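Local structure of D-alanine--D-alanine ligase (5D8D) at residues I179-G191 and E249-Q261. The protein catalyses the ATP-dependent joining of two D-alanines into D-alanyl-D-alanine, a building block of the peptidoglycan cell wall. Numbering follows the deposited sequence.
Sequences ITGREFTISFLNG and EGWGRIDAMQDEQ
T185 and D255 are cross-strand neighbours, side by side on one face of the central antiparallel strand pair of the ATP-grasp sheet, strands 181-189 and 252-259. Between F184 and A256, and again between I186 and I254, paired backbone hydrogen bonds join the strands. The opposite face, apolar around F184, I186, F188, I254 and A256, lies against helix 229-245. On it the small A256 makes a low spot between larger neighbours, and I186 CD1 reaches to 4.4 Å from A256 CB. F188 brings ring atom CE1 to 3.6 Å from I254 CG1, while its ring also stacks on F243. Further along, F184 CE1 lies 3.9 Å from Q258 CB. The T185 face also carries E183, R253 and M257. M257 is bent, and its CG sits 3.5 Å from I179 CG1 as the two side chains run past one another, head to tail. M257 SD rests against E183 CB. D255 is a predicted magnesium ligand, so this face probably borders the metal site, with E268 close by. T185 OG1 stands anti to its own nitrogen (chi1 -158°), which turns it to both partners. It donates to D255 OD1 at 2.6 Å and accepts R253 NE at 2.7 Å, lying almost exactly in the guanidinium plane.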
ATOM      1  N   ILE A 179      12.073  18.390  15.135  1.00 67.78           N
ATOM      2  CA  ILE A 179      11.587  18.656  16.475  1.00 75.29           C
ATOM      3  C   ILE A 179      12.670  18.221  17.463  1.00 74.13           C
ATOM      4  O   ILE A 179      13.289  17.159  17.314  1.00 71.66           O
ATOM      5  CB  ILE A 179      10.181  18.060  16.736  1.00 79.08           C
ATOM      6  CG1 ILE A 179      10.235  16.533  16.830  1.00 80.30           C
ATOM      7  CG2 ILE A 179       9.175  18.613  15.704  1.00 79.33           C
ATOM      8  CD1 ILE A 179       9.003  15.808  16.319  1.00 85.03           C
ATOM      9  N   THR A 180      12.942  19.095  18.429  1.00 74.87           N
ATOM     10  CA  THR A 180      13.989  18.853  19.401  1.00 75.49           C
ATOM     11  C   THR A 180      13.394  17.999  20.501  1.00 67.67           C
ATOM     12  O   THR A 180      12.334  18.348  21.088  1.00 55.03           O
ATOM     13  CB  THR A 180      14.514  20.147  20.041  1.00 81.12           C
ATOM     14  OG1 THR A 180      13.418  20.824  20.674  1.00 88.00           O
ATOM     15  CG2 THR A 180      15.190  21.054  18.992  1.00 79.86           C
ATOM     16  N   GLY A 181      14.096  16.896  20.770  1.00 57.56           N
ATOM     17  CA  GLY A 181      13.753  16.027  21.871  1.00 56.16           C
ATOM     18  C   GLY A 181      14.468  14.696  21.845  1.00 52.24           C
ATOM     19  O   GLY A 181      15.584  14.574  21.360  1.00 58.58           O
ATOM     20  N   ARG A 182      13.785  13.693  22.371  1.00 52.26           N
ATOM     21  CA  ARG A 182      14.307  12.347  22.507  1.00 48.93           C
ATOM     22  C   ARG A 182      13.444  11.388  21.680  1.00 47.72           C
ATOM     23  O   ARG A 182      12.229  11.582  21.566  1.00 47.08           O
ATOM     24  CB  ARG A 182      14.245  11.977  23.981  1.00 48.90           C
ATOM     25  CG  ARG A 182      15.058  12.913  24.875  1.00 44.04           C
ATOM     26  CD  ARG A 182      15.002  12.466  26.315  1.00 43.04           C
ATOM     27  NE  ARG A 182      13.654  12.473  26.873  1.00 43.42           N
ATOM     28  CZ  ARG A 182      13.326  11.937  28.055  1.00 46.31           C
ATOM     29  NH1 ARG A 182      14.242  11.348  28.816  1.00 50.99           N
ATOM     30  NH2 ARG A 182      12.073  11.994  28.503  1.00 46.32           N
ATOM     31  N   GLU A 183      14.080  10.374  21.100  1.00 46.93           N
ATOM     32  CA  GLU A 183      13.427   9.427  20.210  1.00 47.10           C
ATOM     33  C   GLU A 183      13.237   8.102  20.903  1.00 47.01           C
ATOM     34  O   GLU A 183      14.141   7.627  21.580  1.00 46.89           O
ATOM     35  CB  GLU A 183      14.264   9.233  18.960  1.00 53.18           C
ATOM     36  CG  GLU A 183      13.479   8.608  17.825  1.00 62.78           C
ATOM     37  CD  GLU A 183      14.296   8.425  16.572  1.00 67.89           C
ATOM     38  OE1 GLU A 183      15.254   9.214  16.396  1.00 62.61           O
ATOM     39  OE2 GLU A 183      13.948   7.505  15.765  1.00 68.99           O
ATOM     40  N   PHE A 184      12.053   7.524  20.731  1.00 45.02           N
ATOM     41  CA  PHE A 184      11.665   6.258  21.348  1.00 41.11           C
ATOM     42  C   PHE A 184      11.190   5.236  20.327  1.00 40.46           C
ATOM     43  O   PHE A 184      10.741   5.631  19.267  1.00 43.69           O
ATOM     44  CB  PHE A 184      10.550   6.511  22.352  1.00 41.65           C
ATOM     45  CG  PHE A 184      10.934   7.490  23.399  1.00 45.41           C
ATOM     46  CD1 PHE A 184      10.812   8.858  23.168  1.00 46.68           C
ATOM     47  CD2 PHE A 184      11.484   7.059  24.597  1.00 49.58           C
ATOM     48  CE1 PHE A 184      11.180   9.779  24.136  1.00 52.61           C
ATOM     49  CE2 PHE A 184      11.854   7.978  25.574  1.00 49.90           C
ATOM     50  CZ  PHE A 184      11.707   9.337  25.345  1.00 52.28           C
ATOM     51  N   THR A 185      11.322   3.932  20.624  1.00 39.99           N
ATOM     52  CA  THR A 185      10.685   2.895  19.820  1.00 36.03           C
ATOM     53  C   THR A 185       9.740   2.111  20.688  1.00 37.15           C
ATOM     54  O   THR A 185      10.005   1.816  21.843  1.00 38.75           O
ATOM     55  CB  THR A 185      11.673   2.006  19.041  1.00 37.76           C
ATOM     56  OG1 THR A 185      10.998   1.384  17.932  1.00 42.88           O
ATOM     57  CG2 THR A 185      12.244   0.944  19.844  1.00 38.18           C
ATOM     58  N   ILE A 186       8.587   1.815  20.132  1.00 41.29           N
ATOM     59  CA  ILE A 186       7.553   1.065  20.844  1.00 40.47           C
ATOM     60  C   ILE A 186       7.321  -0.175  20.021  1.00 36.39           C
ATOM     61  O   ILE A 186       6.857  -0.077  18.917  1.00 39.22           O
ATOM     62  CB  ILE A 186       6.298   1.918  20.980  1.00 39.80           C
ATOM     63  CG1 ILE A 186       6.661   3.126  21.831  1.00 43.11           C
ATOM     64  CG2 ILE A 186       5.170   1.108  21.614  1.00 43.53           C
ATOM     65  CD1 ILE A 186       7.228   4.300  21.074  1.00 44.86           C
ATOM     66  N   SER A 187       7.673  -1.321  20.564  1.00 39.93           N
ATOM     67  CA  SER A 187       7.584  -2.582  19.858  1.00 42.17           C
ATOM     68  C   SER A 187       6.215  -3.179  20.045  1.00 40.17           C
ATOM     69  O   SER A 187       5.523  -2.852  20.984  1.00 39.81           O
ATOM     70  CB  SER A 187       8.640  -3.556  20.383  1.00 43.80           C
ATOM     71  OG  SER A 187       9.950  -3.049  20.187  1.00 43.96           O
ATOM     72  N   PHE A 188       5.833  -4.089  19.159  1.00 41.11           N
ATOM     73  CA  PHE A 188       4.504  -4.681  19.243  1.00 40.87           C
ATOM     74  C   PHE A 188       4.605  -6.180  19.222  1.00 39.45           C
ATOM     75  O   PHE A 188       5.442  -6.727  18.534  1.00 39.05           O
ATOM     76  CB  PHE A 188       3.580  -4.139  18.117  1.00 43.50           C
ATOM     77  CG  PHE A 188       3.002  -2.782  18.420  1.00 40.42           C
ATOM     78  CD1 PHE A 188       3.753  -1.637  18.204  1.00 37.20           C
ATOM     79  CD2 PHE A 188       1.737  -2.659  18.984  1.00 45.67           C
ATOM     80  CE1 PHE A 188       3.270  -0.390  18.530  1.00 37.67           C
ATOM     81  CE2 PHE A 188       1.229  -1.400  19.304  1.00 45.14           C
ATOM     82  CZ  PHE A 188       2.002  -0.260  19.056  1.00 41.94           C
ATOM     83  N   LEU A 189       3.770  -6.813  20.019  1.00 39.26           N
ATOM     84  CA  LEU A 189       3.619  -8.241  20.020  1.00 45.96           C
ATOM     85  C   LEU A 189       2.178  -8.599  20.303  1.00 48.86           C
ATOM     86  O   LEU A 189       1.549  -8.005  21.134  1.00 43.98           O
ATOM     87  CB  LEU A 189       4.532  -8.885  21.037  1.00 20.00           C
ATOM     88  CG  LEU A 189       4.463 -10.397  21.075  1.00 20.00           C
ATOM     89  CD1 LEU A 189       4.944 -11.008  19.801  1.00 20.00           C
ATOM     90  CD2 LEU A 189       5.250 -10.946  22.225  1.00 20.00           C
ATOM     91  N   ASN A 190       1.681  -9.587  19.578  1.00 50.93           N
ATOM     92  CA  ASN A 190       0.251  -9.935  19.507  1.00 54.74           C
ATOM     93  C   ASN A 190      -0.672  -8.711  19.452  1.00 54.24           C
ATOM     94  O   ASN A 190      -1.597  -8.524  20.243  1.00 51.78           O
ATOM     95  CB  ASN A 190      -0.084 -10.936  20.600  1.00 60.71           C
ATOM     96  CG  ASN A 190       0.772 -12.209  20.494  1.00 70.43           C
ATOM     97  OD1 ASN A 190       1.252 -12.578  19.402  1.00 73.15           O
ATOM     98  ND2 ASN A 190       0.975 -12.878  21.622  1.00 74.29           N
ATOM     99  N   GLY A 191      -0.337  -7.851  18.502  1.00 51.17           N
ATOM    100  CA  GLY A 191      -1.029  -6.603  18.285  1.00 51.73           C
ATOM    101  C   GLY A 191      -0.891  -5.539  19.344  1.00 49.23           C
ATOM    102  O   GLY A 191      -1.416  -4.463  19.135  1.00 56.24           O
ATOM    103  N   GLU A 249      -0.283  -5.408  11.780  1.00 39.87           N
ATOM    104  CA  GLU A 249      -0.836  -6.522  12.591  1.00 46.82           C
ATOM    105  C   GLU A 249       0.280  -7.337  13.183  1.00 45.83           C
ATOM    106  O   GLU A 249       1.340  -7.461  12.570  1.00 42.39           O
ATOM    107  CB  GLU A 249      -1.677  -7.497  11.762  1.00 48.73           C
ATOM    108  CG  GLU A 249      -3.092  -7.061  11.401  1.00 53.10           C
ATOM    109  CD  GLU A 249      -3.758  -8.126  10.522  1.00 63.62           C
ATOM    110  OE1 GLU A 249      -4.249  -9.149  11.077  1.00 71.37           O
ATOM    111  OE2 GLU A 249      -3.740  -7.973   9.270  1.00 61.99           O
ATOM    112  N   GLY A 250       0.020  -7.909  14.360  1.00 42.88           N
ATOM    113  CA  GLY A 250       0.952  -8.852  14.983  1.00 44.89           C
ATOM    114  C   GLY A 250       2.135  -8.221  15.726  1.00 43.05           C
ATOM    115  O   GLY A 250       2.128  -8.104  16.926  1.00 51.30           O
ATOM    116  N   TRP A 251       3.148  -7.822  15.009  1.00 38.52           N
ATOM    117  CA  TRP A 251       4.321  -7.339  15.638  1.00 38.35           C
ATOM    118  C   TRP A 251       4.947  -6.307  14.754  1.00 35.05           C
ATOM    119  O   TRP A 251       4.528  -6.139  13.655  1.00 36.92           O
ATOM    120  CB  TRP A 251       5.245  -8.519  15.911  1.00 41.96           C
ATOM    121  CG  TRP A 251       5.953  -9.044  14.719  1.00 44.07           C
ATOM    122  CD1 TRP A 251       5.407  -9.611  13.612  1.00 43.12           C
ATOM    123  CD2 TRP A 251       7.374  -9.082  14.532  1.00 42.81           C
ATOM    124  NE1 TRP A 251       6.401  -9.990  12.740  1.00 38.17           N
ATOM    125  CE2 TRP A 251       7.613  -9.665  13.284  1.00 39.06           C
ATOM    126  CE3 TRP A 251       8.469  -8.669  15.310  1.00 44.38           C
ATOM    127  CZ2 TRP A 251       8.906  -9.848  12.786  1.00 40.85           C
ATOM    128  CZ3 TRP A 251       9.763  -8.845  14.811  1.00 40.40           C
ATOM    129  CH2 TRP A 251       9.964  -9.438  13.567  1.00 39.21           C
ATOM    130  N   GLY A 252       5.936  -5.604  15.264  1.00 36.47           N
ATOM    131  CA  GLY A 252       6.488  -4.426  14.615  1.00 40.40           C
ATOM    132  C   GLY A 252       6.881  -3.349  15.626  1.00 42.26           C
ATOM    133  O   GLY A 252       6.743  -3.520  16.844  1.00 41.69           O
ATOM    134  N   ARG A 253       7.364  -2.237  15.107  1.00 41.20           N
ATOM    135  CA  ARG A 253       7.804  -1.119  15.924  1.00 42.62           C
ATOM    136  C   ARG A 253       7.204   0.158  15.361  1.00 45.13           C
ATOM    137  O   ARG A 253       7.100   0.299  14.125  1.00 40.59           O
ATOM    138  CB  ARG A 253       9.307  -0.980  15.855  1.00 42.35           C
ATOM    139  CG  ARG A 253      10.109  -2.064  16.559  1.00 47.40           C
ATOM    140  CD  ARG A 253      11.613  -1.937  16.257  1.00 50.29           C
ATOM    141  NE  ARG A 253      12.019  -0.540  16.326  1.00 54.63           N
ATOM    142  CZ  ARG A 253      12.986   0.038  15.625  1.00 62.83           C
ATOM    143  NH1 ARG A 253      13.748  -0.662  14.787  1.00 63.33           N
ATOM    144  NH2 ARG A 253      13.207   1.350  15.793  1.00 63.69           N
ATOM    145  N   ILE A 254       6.827   1.071  16.259  1.00 40.60           N
ATOM    146  CA  ILE A 254       6.560   2.446  15.904  1.00 40.55           C
ATOM    147  C   ILE A 254       7.645   3.285  16.522  1.00 41.01           C
ATOM    148  O   ILE A 254       7.936   3.136  17.714  1.00 45.32           O
ATOM    149  CB  ILE A 254       5.249   2.916  16.514  1.00 44.71           C
ATOM    150  CG1 ILE A 254       4.081   2.033  16.015  1.00 47.52           C
ATOM    151  CG2 ILE A 254       5.024   4.405  16.222  1.00 43.26           C
ATOM    152  CD1 ILE A 254       3.503   2.417  14.677  1.00 45.26           C
ATOM    153  N   ASP A 255       8.228   4.190  15.754  1.00 40.32           N
ATOM    154  CA  ASP A 255       9.157   5.176  16.324  1.00 40.21           C
ATOM    155  C   ASP A 255       8.466   6.507  16.574  1.00 44.39           C
ATOM    156  O   ASP A 255       7.597   6.947  15.797  1.00 43.26           O
ATOM    157  CB  ASP A 255      10.327   5.402  15.406  1.00 41.74           C
ATOM    158  CG  ASP A 255      11.235   4.179  15.299  1.00 45.75           C
ATOM    159  OD1 ASP A 255      11.112   3.189  16.085  1.00 42.11           O
ATOM    160  OD2 ASP A 255      12.096   4.236  14.392  1.00 54.11           O
ATOM    161  N   ALA A 256       8.858   7.161  17.654  1.00 43.99           N
ATOM    162  CA  ALA A 256       8.235   8.428  18.027  1.00 48.56           C
ATOM    163  C   ALA A 256       9.241   9.356  18.706  1.00 51.84           C
ATOM    164  O   ALA A 256      10.307   8.924  19.144  1.00 56.38           O
ATOM    165  CB  ALA A 256       7.034   8.171  18.920  1.00 45.87           C
ATOM    166  N   MET A 257       8.891  10.634  18.737  1.00 55.86           N
ATOM    167  CA  MET A 257       9.642  11.701  19.397  1.00 59.24           C
ATOM    168  C   MET A 257       8.844  12.220  20.611  1.00 55.98           C
ATOM    169  O   MET A 257       7.620  12.308  20.544  1.00 55.12           O
ATOM    170  CB  MET A 257       9.811  12.843  18.400  1.00 65.73           C
ATOM    171  CG  MET A 257      11.159  13.513  18.419  1.00 80.45           C
ATOM    172  SD  MET A 257      12.447  12.463  17.738  1.00 82.91           S
ATOM    173  CE  MET A 257      13.547  13.677  16.977  1.00 84.31           C
ATOM    174  N   GLN A 258       9.511  12.549  21.718  1.00 51.84           N
ATOM    175  CA  GLN A 258       8.924  13.505  22.689  1.00 48.89           C
ATOM    176  C   GLN A 258       9.642  14.844  22.611  1.00 44.23           C
ATOM    177  O   GLN A 258      10.843  14.867  22.636  1.00 47.45           O
ATOM    178  CB  GLN A 258       8.957  12.999  24.125  1.00 51.22           C
ATOM    179  CG  GLN A 258       8.021  13.796  25.070  1.00 52.89           C
ATOM    180  CD  GLN A 258       8.159  13.456  26.557  1.00 55.53           C
ATOM    181  OE1 GLN A 258       7.168  13.452  27.345  1.00 54.40           O
ATOM    182  NE2 GLN A 258       9.390  13.186  26.962  1.00 57.34           N
ATOM    183  N   ASP A 259       8.912  15.954  22.506  1.00 47.65           N
ATOM    184  CA  ASP A 259       9.556  17.287  22.383  1.00 52.20           C
ATOM    185  C   ASP A 259       9.831  17.872  23.752  1.00 54.35           C
ATOM    186  O   ASP A 259       9.335  17.365  24.779  1.00 50.56           O
ATOM    187  CB  ASP A 259       8.778  18.301  21.478  1.00 51.76           C
ATOM    188  CG  ASP A 259       7.364  18.659  21.992  1.00 54.12           C
ATOM    189  OD1 ASP A 259       7.031  18.476  23.184  1.00 52.07           O
ATOM    190  OD2 ASP A 259       6.550  19.128  21.162  1.00 56.34           O
ATOM    191  N   GLU A 260      10.595  18.956  23.772  1.00 55.93           N
ATOM    192  CA  GLU A 260      10.960  19.585  25.050  1.00 61.09           C
ATOM    193  C   GLU A 260       9.776  20.208  25.809  1.00 61.69           C
ATOM    194  O   GLU A 260       9.915  20.531  26.968  1.00 62.63           O
ATOM    195  CB  GLU A 260      12.146  20.554  24.867  1.00 60.22           C
ATOM    196  CG  GLU A 260      13.441  19.770  24.615  1.00 59.79           C
ATOM    197  CD  GLU A 260      14.646  20.602  24.234  1.00 64.17           C
ATOM    198  OE1 GLU A 260      14.476  21.732  23.745  1.00 69.17           O
ATOM    199  OE2 GLU A 260      15.777  20.090  24.385  1.00 69.82           O
ATOM    200  N   GLN A 261       8.611  20.322  25.178  1.00 61.93           N
ATOM    201  CA  GLN A 261       7.385  20.728  25.877  1.00 62.96           C
ATOM    202  C   GLN A 261       6.488  19.541  26.269  1.00 57.73           C
ATOM    203  O   GLN A 261       5.391  19.759  26.784  1.00 53.99           O
ATOM    204  CB  GLN A 261       6.591  21.747  25.029  1.00 67.97           C
ATOM    205  CG  GLN A 261       7.275  23.095  24.814  1.00 73.82           C
ATOM    206  CD  GLN A 261       8.504  23.002  23.893  1.00 89.64           C
ATOM    207  OE1 GLN A 261       8.411  22.503  22.757  1.00 95.58           O
ATOM    208  NE2 GLN A 261       9.665  23.468  24.382  1.00 87.61           N
TER